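Local coordinates for protein antigen 43 (Escherichia coli, PDB 4KH3) that mediates self-association of bacterial cells as an autotransporter adhesin, driving aggregation and, probably, biofilm formation through a Velcro-like mechanism, at residues 375-380 against 393-398; 381-386 against 398-403. One frame throughout, in Å; residues are numbered along the deposited sequence.

Contact 1: 375-380 against 393-398; sequences FTLNAG and FTARGG
One face of the Phe393 ring receives the edge of the Phe375 ring: CD2 of Phe375 stands 3.5 Å above that plane, displaced toward the rim, and the planes meet at 60° in an offset edge-to-face stack. The two residues are partners on successive rungs of a parallel beta-helix, the fold of the autotransporter passenger (alpha) domain and a probable stalk, and both rings turn into its interior beside Leu369 of the 363-370 strand. Each phenylalanine holds CG anti to its backbone nitrogen, which lays the rings side by side. Leu377 continues this inner ladder, its CB 3.7 Å from Phe393 CE1 and its CD2 3.6 Å from Gly397 O.

A second flat group lies beyond the strands. Bent at chi2 and chi3, the Arg396 chain runs alongside Asn378, and its guanidinium has Asn378 OD1 over one face, the amide and guanidinium planes turned 32° from each other. Asn378 OD1 is 3.3 Å from Arg396 NH2, but the angle is too poor for a hydrogen bond; Asn378 ND2 bonds weakly to Asp342.

Between the strands, Phe375 O accepts from Thr394 N, Leu377 N gives to Thr394 O, and Leu377 O accepts from Arg396 N. On the outer face, a water donates to Phe375 O and also bonds Thr394 OG1, 2.9 Å away from the water oxygen.

Contact 2: 381-386 against 398-403; sequences DTATDT and GTLAGT
Asp385 reaches across to Thr403 with its carboxylate, where OD1 accepts the backbone N of Thr403 at 2.8 Å in a nearly straight bond of 172°. With CG beside its own backbone N (chi1 -71°), the carboxylate continues the pairing past Gly402. The backbone N of Asp385 donates to Ala401 O, 2.9 Å away.

Earlier along the strands, Asp381 O accepts twice, from Thr399 N at 2.8 Å and from a water that also makes a weak bond to Thr399 OG1. Ala383 uses both its polar backbone atoms here: its N donates to Thr399 O, and its O accepts from Ala401 N. This is the parallel ladder between adjacent coils of a beta-solenoid, with Ala383 and Leu400 turned inward and Thr382, Thr384 and Thr399 on the outer face, together with Ala401. There OG1 of Thr382 rests 3.7 Å from Thr399 CB, and OG1 of Thr384 lies equally far from Ala401 CB.

Two groups find their partners on neighbouring coils: Gly402 N donates to the carboxylate of Asp422, and Asp381 OD2 is hydrogen-bonded to Ser343 OG.

Contacts 1 and 2 join the same two consecutive coils of the solenoid: 375-380 runs directly into 381-386, while 393-398 and 398-403 share Gly398, so the pairing passes around a corner from one face to the next. Their centres are about 10 Å apart. Across the interior, the Phe393 ring of contact 1 packs against contact 2, its CZ lying 3.7 Å from Leu400 CD2 and 3.8 Å from Ala383 CB. At the corner itself, Leu377 CD2 approaches Thr399 N to 3.8 Å. The inward side chains of the two faces thus meet in one apolar core.

Contact 1: 375-380 against 393-398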
ATOM      1  N   PHE A 375     -16.848  16.714  -1.638  1.00 39.57           N
ATOM      2  CA  PHE A 375     -17.518  16.992  -2.902  1.00 29.76           C
ATOM      3  C   PHE A 375     -16.998  18.308  -3.437  1.00 28.54           C
ATOM      4  O   PHE A 375     -16.731  19.235  -2.671  1.00 32.34           O
ATOM      5  CB  PHE A 375     -19.027  17.072  -2.695  1.00 29.35           C
ATOM      6  CG  PHE A 375     -19.803  17.419  -3.936  1.00 37.97           C
ATOM      7  CD1 PHE A 375     -20.041  16.467  -4.914  1.00 34.57           C
ATOM      8  CD2 PHE A 375     -20.318  18.693  -4.113  1.00 38.77           C
ATOM      9  CE1 PHE A 375     -20.772  16.786  -6.047  1.00 37.99           C
ATOM     10  CE2 PHE A 375     -21.049  19.015  -5.242  1.00 37.73           C
ATOM     11  CZ  PHE A 375     -21.276  18.062  -6.210  1.00 37.13           C
ATOM     12  N   THR A 376     -16.811  18.381  -4.747  1.00 28.90           N
ATOM     13  CA  THR A 376     -16.373  19.619  -5.367  1.00 29.78           C
ATOM     14  C   THR A 376     -17.460  20.087  -6.327  1.00 35.61           C
ATOM     15  O   THR A 376     -17.864  19.356  -7.225  1.00 31.84           O
ATOM     16  CB  THR A 376     -15.033  19.448  -6.093  1.00 32.15           C
ATOM     17  OG1 THR A 376     -14.090  18.837  -5.209  1.00 35.02           O
ATOM     18  CG2 THR A 376     -14.484  20.793  -6.556  1.00 29.96           C
ATOM     19  N   LEU A 377     -17.962  21.293  -6.105  1.00 39.02           N
ATOM     20  CA  LEU A 377     -18.986  21.853  -6.973  1.00 32.25           C
ATOM     21  C   LEU A 377     -18.321  22.730  -8.012  1.00 33.80           C
ATOM     22  O   LEU A 377     -17.739  23.765  -7.678  1.00 35.07           O
ATOM     23  CB  LEU A 377     -19.967  22.684  -6.164  1.00 26.63           C
ATOM     24  CG  LEU A 377     -21.057  23.355  -6.983  1.00 33.09           C
ATOM     25  CD1 LEU A 377     -21.947  22.296  -7.596  1.00 30.80           C
ATOM     26  CD2 LEU A 377     -21.858  24.309  -6.109  1.00 27.23           C
ATOM     27  N   ASN A 378     -18.397  22.312  -9.271  1.00 33.95           N
ATOM     28  CA  ASN A 378     -17.804  23.075 -10.369  1.00 44.95           C
ATOM     29  C   ASN A 378     -18.611  24.316 -10.762  1.00 36.21           C
ATOM     30  O   ASN A 378     -19.809  24.406 -10.482  1.00 32.28           O
ATOM     31  CB  ASN A 378     -17.585  22.178 -11.590  1.00 41.18           C
ATOM     32  CG  ASN A 378     -16.658  21.017 -11.296  1.00 43.41           C
ATOM     33  OD1 ASN A 378     -15.721  21.140 -10.505  1.00 49.33           O
ATOM     34  ND2 ASN A 378     -16.916  19.879 -11.929  1.00 37.73           N
ATOM     35  N   ALA A 379     -17.932  25.273 -11.392  1.00 35.14           N
ATOM     36  CA  ALA A 379     -18.588  26.459 -11.939  1.00 40.46           C
ATOM     37  C   ALA A 379     -19.773  26.063 -12.815  1.00 32.95           C
ATOM     38  O   ALA A 379     -19.682  25.129 -13.612  1.00 38.88           O
ATOM     39  CB  ALA A 379     -17.591  27.295 -12.737  1.00 32.62           C
ATOM     40  N   GLY A 380     -20.891  26.756 -12.643  1.00 40.51           N
ATOM     41  CA  GLY A 380     -22.060  26.521 -13.468  1.00 33.63           C
ATOM     42  C   GLY A 380     -22.971  25.425 -12.957  1.00 38.83           C
ATOM     43  O   GLY A 380     -24.075  25.231 -13.474  1.00 33.92           O
ATOM     44  N   PHE A 393     -16.842  20.344   1.633  1.00 31.23           N
ATOM     45  CA  PHE A 393     -17.524  20.738   0.413  1.00 26.69           C
ATOM     46  C   PHE A 393     -16.742  21.906  -0.132  1.00 28.05           C
ATOM     47  O   PHE A 393     -16.540  22.903   0.564  1.00 32.53           O
ATOM     48  CB  PHE A 393     -18.954  21.170   0.730  1.00 33.21           C
ATOM     49  CG  PHE A 393     -19.814  21.401  -0.481  1.00 31.72           C
ATOM     50  CD1 PHE A 393     -19.499  22.389  -1.410  1.00 29.82           C
ATOM     51  CD2 PHE A 393     -20.967  20.660  -0.668  1.00 31.68           C
ATOM     52  CE1 PHE A 393     -20.305  22.616  -2.510  1.00 31.12           C
ATOM     53  CE2 PHE A 393     -21.777  20.882  -1.764  1.00 32.61           C
ATOM     54  CZ  PHE A 393     -21.445  21.863  -2.687  1.00 27.00           C
ATOM     55  N   THR A 394     -16.284  21.770  -1.368  1.00 29.96           N
ATOM     56  CA  THR A 394     -15.545  22.825  -2.042  1.00 27.89           C
ATOM     57  C   THR A 394     -16.359  23.288  -3.243  1.00 36.78           C
ATOM     58  O   THR A 394     -16.923  22.472  -3.976  1.00 39.48           O
ATOM     59  CB  THR A 394     -14.171  22.332  -2.520  1.00 32.93           C
ATOM     60  OG1 THR A 394     -13.445  21.797  -1.407  1.00 33.23           O
ATOM     61  CG2 THR A 394     -13.368  23.474  -3.147  1.00 31.38           C
ATOM     62  N   ALA A 395     -16.444  24.597  -3.431  1.00 32.65           N
ATOM     63  CA  ALA A 395     -17.175  25.149  -4.558  1.00 32.10           C
ATOM     64  C   ALA A 395     -16.294  26.130  -5.328  1.00 32.32           C
ATOM     65  O   ALA A 395     -15.786  27.092  -4.761  1.00 33.38           O
ATOM     66  CB  ALA A 395     -18.454  25.817  -4.086  1.00 24.83           C
ATOM     67  N   ARG A 396     -16.113  25.873  -6.618  1.00 29.74           N
ATOM     68  CA  ARG A 396     -15.324  26.752  -7.469  1.00 38.37           C
ATOM     69  C   ARG A 396     -16.241  27.778  -8.125  1.00 39.15           C
ATOM     70  O   ARG A 396     -15.795  28.675  -8.842  1.00 46.33           O
ATOM     71  CB  ARG A 396     -14.568  25.933  -8.518  1.00 40.77           C
ATOM     72  CG  ARG A 396     -13.772  24.778  -7.917  1.00 46.52           C
ATOM     73  CD  ARG A 396     -12.509  24.493  -8.706  1.00 69.09           C
ATOM     74  NE  ARG A 396     -12.809  24.012 -10.050  1.00 78.62           N
ATOM     75  CZ  ARG A 396     -12.615  22.762 -10.458  1.00 84.18           C
ATOM     76  NH1 ARG A 396     -12.102  21.861  -9.626  1.00 70.63           N
ATOM     77  NH2 ARG A 396     -12.923  22.414 -11.702  1.00 85.64           N
ATOM     78  N   GLY A 397     -17.533  27.634  -7.853  1.00 36.70           N
ATOM     79  CA  GLY A 397     -18.547  28.561  -8.314  1.00 31.16           C
ATOM     80  C   GLY A 397     -19.894  27.919  -8.055  1.00 35.09           C
ATOM     81  O   GLY A 397     -20.089  27.278  -7.022  1.00 35.84           O
ATOM     82  N   GLY A 398     -20.824  28.075  -8.988  1.00 30.07           N
ATOM     83  CA  GLY A 398     -22.077  27.347  -8.916  1.00 30.79           C
ATOM     84  C   GLY A 398     -23.082  27.847  -7.896  1.00 33.28           C
ATOM     85  O   GLY A 398     -22.977  28.969  -7.392  1.00 35.63           O
TER
HETATM   86  O   HOH W   1     -13.922  18.946  -1.753  1.00 38.99           O
HETATM   87  O   HOH W   2     -15.139  24.850 -12.341  1.00 42.74           O
HETATM   88  O   HOH W   3     -20.650  29.805 -11.382  1.00 39.94           O

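Contact 2: 381-386 against 398-403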
ATOM      1  N   ASP A 381     -22.528  24.706 -11.932  1.00 34.76           N
ATOM      2  CA  ASP A 381     -23.335  23.602 -11.410  1.00 35.93           C
ATOM      3  C   ASP A 381     -24.185  23.950 -10.176  1.00 32.23           C
ATOM      4  O   ASP A 381     -24.100  25.044  -9.627  1.00 33.02           O
ATOM      5  CB  ASP A 381     -22.463  22.366 -11.183  1.00 37.01           C
ATOM      6  CG  ASP A 381     -21.914  21.801 -12.485  1.00 40.06           C
ATOM      7  OD1 ASP A 381     -22.593  21.957 -13.521  1.00 48.16           O
ATOM      8  OD2 ASP A 381     -20.813  21.213 -12.480  1.00 33.26           O
ATOM      9  N   THR A 382     -25.023  23.009  -9.766  1.00 26.84           N
ATOM     10  CA  THR A 382     -25.927  23.220  -8.652  1.00 33.18           C
ATOM     11  C   THR A 382     -25.930  22.019  -7.700  1.00 35.17           C
ATOM     12  O   THR A 382     -26.051  20.877  -8.127  1.00 40.29           O
ATOM     13  CB  THR A 382     -27.360  23.481  -9.166  1.00 38.25           C
ATOM     14  OG1 THR A 382     -27.405  24.758  -9.813  1.00 42.71           O
ATOM     15  CG2 THR A 382     -28.382  23.442  -8.023  1.00 25.08           C
ATOM     16  N   ALA A 383     -25.790  22.286  -6.407  1.00 31.57           N
ATOM     17  CA  ALA A 383     -25.926  21.246  -5.401  1.00 32.26           C
ATOM     18  C   ALA A 383     -27.126  21.562  -4.523  1.00 30.84           C
ATOM     19  O   ALA A 383     -27.200  22.636  -3.925  1.00 36.87           O
ATOM     20  CB  ALA A 383     -24.659  21.141  -4.564  1.00 27.05           C
ATOM     21  N   THR A 384     -28.055  20.617  -4.439  1.00 30.16           N
ATOM     22  CA  THR A 384     -29.330  20.838  -3.778  1.00 24.54           C
ATOM     23  C   THR A 384     -29.501  19.918  -2.588  1.00 27.59           C
ATOM     24  O   THR A 384     -29.325  18.710  -2.706  1.00 34.72           O
ATOM     25  CB  THR A 384     -30.501  20.579  -4.761  1.00 31.15           C
ATOM     26  OG1 THR A 384     -30.382  21.463  -5.879  1.00 33.75           O
ATOM     27  CG2 THR A 384     -31.851  20.803  -4.086  1.00 21.04           C
ATOM     28  N   ASP A 385     -29.854  20.498  -1.445  1.00 36.05           N
ATOM     29  CA  ASP A 385     -30.137  19.737  -0.230  1.00 28.16           C
ATOM     30  C   ASP A 385     -28.937  18.943   0.284  1.00 32.72           C
ATOM     31  O   ASP A 385     -29.098  17.872   0.884  1.00 26.39           O
ATOM     32  CB  ASP A 385     -31.349  18.819  -0.428  1.00 28.91           C
ATOM     33  CG  ASP A 385     -32.655  19.589  -0.506  1.00 37.83           C
ATOM     34  OD1 ASP A 385     -32.779  20.621   0.181  1.00 47.41           O
ATOM     35  OD2 ASP A 385     -33.560  19.170  -1.254  1.00 47.27           O
ATOM     36  N   THR A 386     -27.735  19.470   0.055  1.00 26.42           N
ATOM     37  CA  THR A 386     -26.537  18.862   0.616  1.00 26.83           C
ATOM     38  C   THR A 386     -26.533  18.941   2.144  1.00 36.80           C
ATOM     39  O   THR A 386     -26.829  19.992   2.726  1.00 31.98           O
ATOM     40  CB  THR A 386     -25.281  19.567   0.139  1.00 29.94           C
ATOM     41  OG1 THR A 386     -25.360  19.802  -1.272  1.00 26.91           O
ATOM     42  CG2 THR A 386     -24.059  18.727   0.470  1.00 31.52           C
ATOM     43  N   GLY A 398     -20.824  28.075  -8.988  1.00 30.07           N
ATOM     44  CA  GLY A 398     -22.077  27.347  -8.916  1.00 30.79           C
ATOM     45  C   GLY A 398     -23.082  27.847  -7.896  1.00 33.28           C
ATOM     46  O   GLY A 398     -22.977  28.969  -7.392  1.00 35.63           O
ATOM     47  N   THR A 399     -24.064  27.001  -7.592  1.00 34.43           N
ATOM     48  CA  THR A 399     -25.190  27.400  -6.760  1.00 30.54           C
ATOM     49  C   THR A 399     -25.515  26.354  -5.719  1.00 35.65           C
ATOM     50  O   THR A 399     -25.578  25.164  -6.028  1.00 38.26           O
ATOM     51  CB  THR A 399     -26.468  27.618  -7.610  1.00 32.59           C
ATOM     52  OG1 THR A 399     -26.250  28.664  -8.565  1.00 40.02           O
ATOM     53  CG2 THR A 399     -27.665  27.965  -6.723  1.00 24.07           C
ATOM     54  N   LEU A 400     -25.737  26.809  -4.488  1.00 31.41           N
ATOM     55  CA  LEU A 400     -26.262  25.964  -3.431  1.00 32.32           C
ATOM     56  C   LEU A 400     -27.760  26.182  -3.399  1.00 30.72           C
ATOM     57  O   LEU A 400     -28.220  27.319  -3.475  1.00 39.19           O
ATOM     58  CB  LEU A 400     -25.649  26.354  -2.083  1.00 30.83           C
ATOM     59  CG  LEU A 400     -24.130  26.249  -2.045  1.00 38.24           C
ATOM     60  CD1 LEU A 400     -23.561  26.829  -0.752  1.00 25.63           C
ATOM     61  CD2 LEU A 400     -23.701  24.794  -2.250  1.00 29.99           C
ATOM     62  N   ALA A 401     -28.524  25.104  -3.283  1.00 25.75           N
ATOM     63  CA  ALA A 401     -29.973  25.210  -3.348  1.00 27.22           C
ATOM     64  C   ALA A 401     -30.650  24.269  -2.363  1.00 35.11           C
ATOM     65  O   ALA A 401     -30.008  23.376  -1.800  1.00 36.93           O
ATOM     66  CB  ALA A 401     -30.449  24.950  -4.757  1.00 25.93           C
ATOM     67  N   GLY A 402     -31.948  24.466  -2.154  1.00 34.02           N
ATOM     68  CA  GLY A 402     -32.663  23.726  -1.126  1.00 33.91           C
ATOM     69  C   GLY A 402     -32.115  24.084   0.244  1.00 40.86           C
ATOM     70  O   GLY A 402     -31.845  25.248   0.544  1.00 39.67           O
ATOM     71  N   THR A 403     -31.936  23.079   1.085  1.00 42.57           N
ATOM     72  CA  THR A 403     -31.378  23.315   2.406  1.00 38.09           C
ATOM     73  C   THR A 403     -29.969  22.737   2.487  1.00 35.72           C
ATOM     74  O   THR A 403     -29.787  21.522   2.544  1.00 35.33           O
ATOM     75  CB  THR A 403     -32.261  22.697   3.506  1.00 47.47           C
ATOM     76  OG1 THR A 403     -33.584  23.243   3.430  1.00 42.74           O
ATOM     77  CG2 THR A 403     -31.683  22.996   4.866  1.00 41.17           C
TER
HETATM   78  O   HOH W   4     -24.412  27.731 -11.169  1.00 45.65           O
HETATM   79  O   HOH W   5     -34.950  21.689   0.910  1.00 46.50           O